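Local coordinates for BauA (Acinetobacter baumannii, PDB 6HCP), which probably carries the iron-loaded siderophore preacinetobactin across the bacterial outer membrane as a TonB-dependent receptor, at residues D69-D74 against I84-P89; N149-A154 against Q445-T450. All blocks are in the same frame, centred on the assembly; numbering follows the deposited sequence.

Contact 1 of 2, residues D69-D74 against I84-P89. With EDO (1,2-ethanediol), chain K.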
ATOM      1  N   ASP A  69       4.382  -4.454 -30.213  1.00 28.46           N
ATOM      2  CA  ASP A  69       4.499  -3.138 -29.656  1.00 29.70           C
ATOM      3  C   ASP A  69       3.282  -2.816 -28.768  1.00 27.46           C
ATOM      4  O   ASP A  69       3.421  -2.044 -27.842  1.00 28.22           O
ATOM      5  CB  ASP A  69       4.740  -2.073 -30.731  1.00 32.32           C
ATOM      6  CG  ASP A  69       3.734  -2.018 -31.879  1.00 34.34           C
ATOM      7  OD1 ASP A  69       3.013  -3.001 -32.120  1.00 39.60           O
ATOM      8  OD2 ASP A  69       3.677  -0.972 -32.507  1.00 53.12           O
ATOM      9  N   LYS A  70       2.120  -3.408 -29.047  1.00 27.62           N
ATOM     10  CA  LYS A  70       0.942  -3.209 -28.188  1.00 31.42           C
ATOM     11  C   LYS A  70       1.230  -3.779 -26.786  1.00 30.08           C
ATOM     12  O   LYS A  70       0.963  -3.136 -25.767  1.00 27.85           O
ATOM     13  CB  LYS A  70      -0.308  -3.835 -28.818  1.00 32.01           C
ATOM     14  CG  LYS A  70      -1.586  -3.762 -27.964  1.00 35.26           C
ATOM     15  CD  LYS A  70      -1.885  -2.366 -27.440  1.00 40.31           C
ATOM     16  CE  LYS A  70      -3.331  -2.139 -27.026  1.00 44.70           C
ATOM     17  NZ  LYS A  70      -3.774  -3.105 -25.989  1.00 43.59           N
ATOM     18  N   TYR A  71       1.839  -4.972 -26.727  1.00 28.82           N
ATOM     19  CA  TYR A  71       2.242  -5.571 -25.431  1.00 29.45           C
ATOM     20  C   TYR A  71       3.251  -4.680 -24.705  1.00 24.50           C
ATOM     21  O   TYR A  71       3.108  -4.389 -23.522  1.00 27.08           O
ATOM     22  CB  TYR A  71       2.806  -6.978 -25.618  1.00 29.40           C
ATOM     23  CG  TYR A  71       3.143  -7.680 -24.328  1.00 29.88           C
ATOM     24  CD1 TYR A  71       2.153  -8.020 -23.421  1.00 29.18           C
ATOM     25  CD2 TYR A  71       4.457  -7.949 -23.984  1.00 30.21           C
ATOM     26  CE1 TYR A  71       2.448  -8.707 -22.254  1.00 28.07           C
ATOM     27  CE2 TYR A  71       4.771  -8.637 -22.827  1.00 28.31           C
ATOM     28  CZ  TYR A  71       3.763  -9.017 -21.956  1.00 30.02           C
ATOM     29  OH  TYR A  71       4.069  -9.681 -20.796  1.00 29.93           O
ATOM     30  N   ILE A  72       4.220  -4.149 -25.452  1.00 27.27           N
ATOM     31  CA  ILE A  72       5.225  -3.308 -24.888  1.00 26.64           C
ATOM     32  C   ILE A  72       4.569  -2.093 -24.211  1.00 29.72           C
ATOM     33  O   ILE A  72       4.972  -1.688 -23.105  1.00 26.42           O
ATOM     34  CB  ILE A  72       6.259  -2.913 -25.955  1.00 26.28           C
ATOM     35  CG1 ILE A  72       7.004  -4.142 -26.494  1.00 32.04           C
ATOM     36  CG2 ILE A  72       7.209  -1.871 -25.421  1.00 29.97           C
ATOM     37  CD1 ILE A  72       7.838  -3.835 -27.711  1.00 32.15           C
ATOM     38  N   GLU A  73       3.636  -1.435 -24.912  0.50 27.95           N
ATOM     39  CA  GLU A  73       3.001  -0.245 -24.340  0.50 26.69           C
ATOM     40  C   GLU A  73       2.092  -0.670 -23.173  0.50 24.70           C
ATOM     41  O   GLU A  73       1.974   0.057 -22.190  0.50 27.20           O
ATOM     42  CB  GLU A  73       2.226   0.548 -25.398  0.50 31.18           C
ATOM     43  CG  GLU A  73       3.109   1.299 -26.392  0.50 30.94           C
ATOM     44  CD  GLU A  73       3.888   2.516 -25.912  0.50 39.30           C
ATOM     45  OE1 GLU A  73       4.908   2.836 -26.589  0.50 38.44           O
ATOM     46  OE2 GLU A  73       3.473   3.178 -24.900  0.50 27.31           O
ATOM     47  N   ASP A  74       1.463  -1.844 -23.278  1.00 25.67           N
ATOM     48  CA  ASP A  74       0.569  -2.321 -22.213  1.00 28.69           C
ATOM     49  C   ASP A  74       1.333  -2.564 -20.900  1.00 33.65           C
ATOM     50  O   ASP A  74       0.793  -2.334 -19.814  1.00 29.60           O
ATOM     51  CB  ASP A  74      -0.196  -3.564 -22.642  1.00 28.56           C
ATOM     52  CG  ASP A  74      -1.337  -3.269 -23.612  1.00 34.14           C
ATOM     53  OD1 ASP A  74      -1.717  -2.082 -23.735  1.00 37.65           O
ATOM     54  OD2 ASP A  74      -1.813  -4.219 -24.249  1.00 33.93           O
ATOM     55  N   ILE A  84      10.462  -9.251 -22.070  1.00 25.78           N
ATOM     56  CA  ILE A  84      10.645 -10.685 -22.362  1.00 24.51           C
ATOM     57  C   ILE A  84      10.584 -11.552 -21.095  1.00 25.31           C
ATOM     58  O   ILE A  84      10.367 -12.764 -21.207  1.00 27.45           O
ATOM     59  CB  ILE A  84      11.945 -10.942 -23.147  1.00 24.65           C
ATOM     60  CG1 ILE A  84      13.191 -10.632 -22.311  1.00 23.64           C
ATOM     61  CG2 ILE A  84      11.899 -10.166 -24.454  1.00 24.93           C
ATOM     62  CD1 ILE A  84      14.500 -11.032 -22.986  1.00 27.90           C
ATOM     63  N   ALA A  85      10.824 -10.980 -19.915  1.00 24.47           N
ATOM     64  CA  ALA A  85      10.923 -11.782 -18.696  1.00 26.65           C
ATOM     65  C   ALA A  85       9.577 -11.870 -17.963  1.00 27.72           C
ATOM     66  O   ALA A  85       9.427 -12.677 -17.068  1.00 31.39           O
ATOM     67  CB  ALA A  85      11.986 -11.231 -17.773  1.00 26.57           C
ATOM     68  N   ALA A  86       8.634 -10.988 -18.279  1.00 28.23           N
ATOM     69  CA  ALA A  86       7.455 -10.834 -17.400  1.00 31.26           C
ATOM     70  C   ALA A  86       6.667 -12.155 -17.320  1.00 30.59           C
ATOM     71  O   ALA A  86       6.269 -12.570 -16.251  1.00 28.63           O
ATOM     72  CB  ALA A  86       6.600  -9.687 -17.878  1.00 31.58           C
ATOM     73  N   THR A  87       6.447 -12.819 -18.455  1.00 24.84           N
ATOM     74  CA  THR A  87       5.600 -14.004 -18.491  1.00 26.60           C
ATOM     75  C   THR A  87       6.348 -15.276 -18.903  1.00 26.38           C
ATOM     76  O   THR A  87       5.727 -16.326 -19.035  1.00 29.95           O
ATOM     77  CB  THR A  87       4.396 -13.786 -19.422  1.00 29.21           C
ATOM     78  OG1 THR A  87       4.832 -13.430 -20.741  1.00 29.66           O
ATOM     79  CG2 THR A  87       3.491 -12.712 -18.862  1.00 26.52           C
ATOM     80  N   ASP A  88       7.636 -15.171 -19.253  1.00 25.31           N
ATOM     81  CA  ASP A  88       8.330 -16.315 -19.856  1.00 25.90           C
ATOM     82  C   ASP A  88       9.102 -17.063 -18.777  1.00 25.60           C
ATOM     83  O   ASP A  88      10.083 -16.561 -18.232  1.00 24.08           O
ATOM     84  CB  ASP A  88       9.267 -15.854 -20.971  1.00 26.70           C
ATOM     85  CG  ASP A  88       9.861 -16.988 -21.793  1.00 28.45           C
ATOM     86  OD1 ASP A  88       9.960 -18.123 -21.266  1.00 27.40           O
ATOM     87  OD2 ASP A  88      10.277 -16.697 -22.925  1.00 29.79           O
ATOM     88  N   PRO A  89       8.661 -18.271 -18.392  1.00 25.04           N
ATOM     89  CA  PRO A  89       9.314 -19.005 -17.306  1.00 26.61           C
ATOM     90  C   PRO A  89      10.706 -19.554 -17.656  1.00 28.98           C
ATOM     91  O   PRO A  89      11.396 -20.067 -16.776  1.00 28.35           O
ATOM     92  CB  PRO A  89       8.357 -20.184 -17.071  1.00 28.77           C
ATOM     93  CG  PRO A  89       7.743 -20.433 -18.439  1.00 31.35           C
ATOM     94  CD  PRO A  89       7.628 -19.063 -19.074  1.00 27.34           C
TER
HETATM   95  C1  EDO K 808      -1.908  -1.206 -18.383  1.00 37.67           C
HETATM   96  O1  EDO K 808      -1.784  -1.628 -19.790  1.00 39.75           O
HETATM   97  C2  EDO K 808      -2.573  -2.359 -17.607  1.00 46.61           C
HETATM   98  O2  EDO K 808      -1.711  -3.518 -17.581  1.00 51.22           O
HETATM   99  O   HOH W   1       6.446 -11.242 -21.044  1.00 31.43           O
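Tyr71 OH alone of 69-74 comes within 4.5 Å of 84-89, where it meets Thr87 and Ala86, and a water takes up its polar side. The oxygen lies 3.6 Å from the methyl Thr87 CG2, and Tyr71 OH is 3.9 Å from the methyl Ala86 CB. Both are van der Waals contacts. The hydroxyl of Thr87 is no direct partner, because Tyr71 OH and Thr87 OG1 stand 3.8 Å apart. Water 1 joins them instead, 2.9 Å from Tyr71 OH and 2.7 Å from Thr87 OG1. The two side chains come from opposite directions and meet at their ends. Tyr71 gets across because its CG is anti to the backbone N (chi1 -176°), which carries the ring out from the helix.

Both segments belong to the plug, the domain that sits inside the barrel of a TonB-dependent receptor. Helix 69-75 follows plug strand 64-68. Segment 84-89 runs from the end of the short helix 81-84 into the loop that follows. The ring of Tyr71 also meets that of Tyr67, with the planes about 20° apart. Met578 of barrel strand 575-590 touches both Tyr71 and Thr87, so the bridge lies where plug meets wall.

Lys70 and Asp74 are tied by charge on the same helix. Lys70 NZ reaches one turn ahead and forms a salt bridge with Asp74 OD2 at 2.8 Å, on the syn side of that oxygen. Asp74 OD1 pairs with Arg670 of the barrel, so one carboxylate holds two cations and probably stays ionised. An ethanediol, probably from the crystallisation liquor, donates from O1 to Asp74 O at 2.7 Å.

Contact 2 of 2, residues N149-A154 against Q445-T450; sequences NGMPPA and QTVKAT
Met151 lays its CB against the amide end of Gln445, with CB 3.7 Å from both CD and OE1. Its far end meets a second strand residue. Met151 CE packs on Val447, 3.6 Å from CB and 3.7 Å from CG2, and the two side chains cross at about a right angle. The first two torsions of Met151 are extended, and the bend at chi3 (72°) sets the course of the terminal methyl. Gln445 OE1 accepts a weak bond from Met151 N, 3.1 Å long and bent to 130° at the hydrogen. The same oxygen lies 3.5 Å from Gly150 CA. Gly150, the first residue past helix 146-149, has positive phi.

This is a plug loop resting on the inner wall of the barrel, since Gln445 and Val447 turn inward from strand 436-451. Water 2 adds a second link. It donates to Met151 O at 3.0 Å and accepts from Gln445 NE2 at 3.3 Å. OE1 thus accepts from Met151 N while NE2 donates to water 2 and, weakly, to Thr446 O. Leu488 of strand 478-489 touches both Met151 and Gln445.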
ATOM      1  N   ASN A 149      22.547 -18.054 -36.734  1.00 25.33           N
ATOM      2  CA  ASN A 149      22.859 -16.680 -36.368  1.00 26.90           C
ATOM      3  C   ASN A 149      24.366 -16.400 -36.320  1.00 34.92           C
ATOM      4  O   ASN A 149      24.757 -15.251 -36.167  1.00 35.55           O
ATOM      5  CB  ASN A 149      22.248 -16.324 -35.008  1.00 32.14           C
ATOM      6  CG  ASN A 149      20.787 -15.952 -35.120  1.00 30.38           C
ATOM      7  OD1 ASN A 149      20.428 -15.177 -35.994  1.00 31.42           O
ATOM      8  ND2 ASN A 149      19.943 -16.567 -34.308  1.00 29.52           N
ATOM      9  N   GLY A 150      25.199 -17.442 -36.369  1.00 29.52           N
ATOM     10  CA  GLY A 150      26.618 -17.255 -36.137  1.00 31.07           C
ATOM     11  C   GLY A 150      26.904 -16.943 -34.672  1.00 36.01           C
ATOM     12  O   GLY A 150      26.225 -17.430 -33.774  1.00 39.09           O
ATOM     13  N   MET A 151      28.085 -16.398 -34.419  1.00 28.52           N
ATOM     14  CA  MET A 151      28.507 -16.141 -33.079  1.00 28.27           C
ATOM     15  C   MET A 151      28.361 -14.648 -32.823  1.00 32.20           C
ATOM     16  O   MET A 151      29.108 -13.838 -33.356  1.00 30.41           O
ATOM     17  CB  MET A 151      29.968 -16.563 -32.870  1.00 27.62           C
ATOM     18  CG  MET A 151      30.481 -16.374 -31.445  1.00 30.22           C
ATOM     19  SD  MET A 151      32.123 -17.123 -31.246  1.00 37.66           S
ATOM     20  CE  MET A 151      33.110 -15.955 -32.173  1.00 41.20           C
ATOM     21  N   PRO A 152      27.441 -14.219 -31.939  1.00 27.12           N
ATOM     22  CA  PRO A 152      27.333 -12.790 -31.630  1.00 28.96           C
ATOM     23  C   PRO A 152      28.499 -12.299 -30.785  1.00 23.48           C
ATOM     24  O   PRO A 152      29.274 -13.093 -30.233  1.00 26.37           O
ATOM     25  CB  PRO A 152      25.996 -12.724 -30.878  1.00 30.56           C
ATOM     26  CG  PRO A 152      25.920 -14.068 -30.188  1.00 34.46           C
ATOM     27  CD  PRO A 152      26.490 -15.058 -31.196  1.00 34.92           C
ATOM     28  N   PRO A 153      28.653 -10.967 -30.624  1.00 25.85           N
ATOM     29  CA  PRO A 153      29.908 -10.412 -30.130  1.00 29.40           C
ATOM     30  C   PRO A 153      30.362 -10.871 -28.741  1.00 29.35           C
ATOM     31  O   PRO A 153      31.565 -10.940 -28.523  1.00 26.71           O
ATOM     32  CB  PRO A 153      29.630  -8.901 -30.107  1.00 31.89           C
ATOM     33  CG  PRO A 153      28.619  -8.688 -31.178  1.00 28.09           C
ATOM     34  CD  PRO A 153      27.752  -9.928 -31.134  1.00 27.42           C
ATOM     35  N   ALA A 154      29.427 -11.157 -27.813  1.00 24.86           N
ATOM     36  CA  ALA A 154      29.815 -11.577 -26.464  1.00 23.01           C
ATOM     37  C   ALA A 154      29.807 -13.107 -26.314  1.00 24.74           C
ATOM     38  O   ALA A 154      30.137 -13.633 -25.253  1.00 25.25           O
ATOM     39  CB  ALA A 154      28.928 -10.951 -25.420  1.00 27.27           C
ATOM     40  N   GLN A 445      32.818 -20.635 -38.818  1.00 26.14           N
ATOM     41  CA  GLN A 445      32.928 -19.403 -38.034  1.00 26.82           C
ATOM     42  C   GLN A 445      34.410 -19.137 -37.732  1.00 26.26           C
ATOM     43  O   GLN A 445      35.102 -20.034 -37.270  1.00 27.79           O
ATOM     44  CB  GLN A 445      32.160 -19.569 -36.722  1.00 26.32           C
ATOM     45  CG  GLN A 445      32.249 -18.357 -35.799  1.00 29.12           C
ATOM     46  CD  GLN A 445      31.303 -17.270 -36.236  1.00 29.95           C
ATOM     47  OE1 GLN A 445      30.104 -17.493 -36.427  1.00 30.91           O
ATOM     48  NE2 GLN A 445      31.836 -16.079 -36.401  1.00 32.13           N
ATOM     49  N   THR A 446      34.836 -17.889 -37.913  1.00 24.59           N
ATOM     50  CA  THR A 446      36.159 -17.459 -37.531  1.00 25.80           C
ATOM     51  C   THR A 446      36.069 -16.304 -36.525  1.00 29.24           C
ATOM     52  O   THR A 446      35.192 -15.475 -36.624  1.00 26.56           O
ATOM     53  CB  THR A 446      36.994 -17.076 -38.765  1.00 30.64           C
ATOM     54  OG1 THR A 446      37.006 -18.210 -39.637  1.00 37.34           O
ATOM     55  CG2 THR A 446      38.430 -16.743 -38.420  1.00 36.87           C
ATOM     56  N   VAL A 447      37.094 -16.170 -35.677  1.00 26.64           N
ATOM     57  CA  VAL A 447      37.173 -15.077 -34.705  1.00 27.47           C
ATOM     58  C   VAL A 447      38.642 -14.752 -34.424  1.00 27.18           C
ATOM     59  O   VAL A 447      39.491 -15.650 -34.320  1.00 27.95           O
ATOM     60  CB  VAL A 447      36.436 -15.440 -33.409  1.00 26.71           C
ATOM     61  CG1 VAL A 447      37.001 -16.682 -32.772  1.00 31.73           C
ATOM     62  CG2 VAL A 447      36.433 -14.293 -32.418  1.00 29.86           C
ATOM     63  N   LYS A 448      38.908 -13.457 -34.233  1.00 25.79           N
ATOM     64  CA  LYS A 448      40.193 -12.994 -33.762  1.00 28.38           C
ATOM     65  C   LYS A 448      39.986 -11.793 -32.836  1.00 30.16           C
ATOM     66  O   LYS A 448      39.336 -10.839 -33.227  1.00 28.44           O
ATOM     67  CB  LYS A 448      41.081 -12.566 -34.935  1.00 30.08           C
ATOM     68  CG  LYS A 448      42.497 -12.185 -34.533  1.00 30.76           C
ATOM     69  CD  LYS A 448      43.409 -11.887 -35.700  1.00 33.70           C
ATOM     70  CE  LYS A 448      44.797 -11.531 -35.210  1.00 39.35           C
ATOM     71  NZ  LYS A 448      45.681 -11.116 -36.317  1.00 43.11           N
ATOM     72  N   ALA A 449      40.696 -11.807 -31.705  1.00 27.16           N
ATOM     73  CA  ALA A 449      40.746 -10.667 -30.768  1.00 28.54           C
ATOM     74  C   ALA A 449      42.189 -10.175 -30.643  1.00 31.99           C
ATOM     75  O   ALA A 449      43.147 -10.983 -30.637  1.00 32.26           O
ATOM     76  CB  ALA A 449      40.188 -11.065 -29.411  1.00 28.04           C
ATOM     77  N   THR A 450      42.331  -8.866 -30.411  1.00 27.98           N
ATOM     78  CA  THR A 450      43.619  -8.277 -30.064  1.00 30.46           C
ATOM     79  C   THR A 450      43.455  -7.320 -28.884  1.00 35.32           C
ATOM     80  O   THR A 450      42.377  -6.765 -28.660  1.00 29.74           O
ATOM     81  CB  THR A 450      44.256  -7.544 -31.242  1.00 29.32           C
ATOM     82  OG1 THR A 450      43.516  -6.342 -31.496  1.00 30.38           O
ATOM     83  CG2 THR A 450      44.317  -8.402 -32.491  1.00 34.45           C
TER
HETATM   84  O   HOH W   2      29.211 -14.153 -36.289  1.00 43.23           O

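Both contacts are buried, and they lie on opposite sides of the chain's centre, with their own centres about 30 Å apart. Contact 1 joins two nearby pieces of the plug, ten residues apart in sequence. Contact 2 joins the plug to the barrel across nearly 300 residues. Their nearest atoms are about 14 Å apart, so neither touches the other. Each uses a water as a bridge. In contact 1 it links two hydroxyls, while in contact 2 it supplements a weak direct bond. Charged groups cluster around contact 1, but contact 2 combines a neutral amide, held by a backbone N-H and a water, with an apolar Met-Val pair. A barrel residue lies beside contact 1, whereas a barrel strand forms half of contact 2.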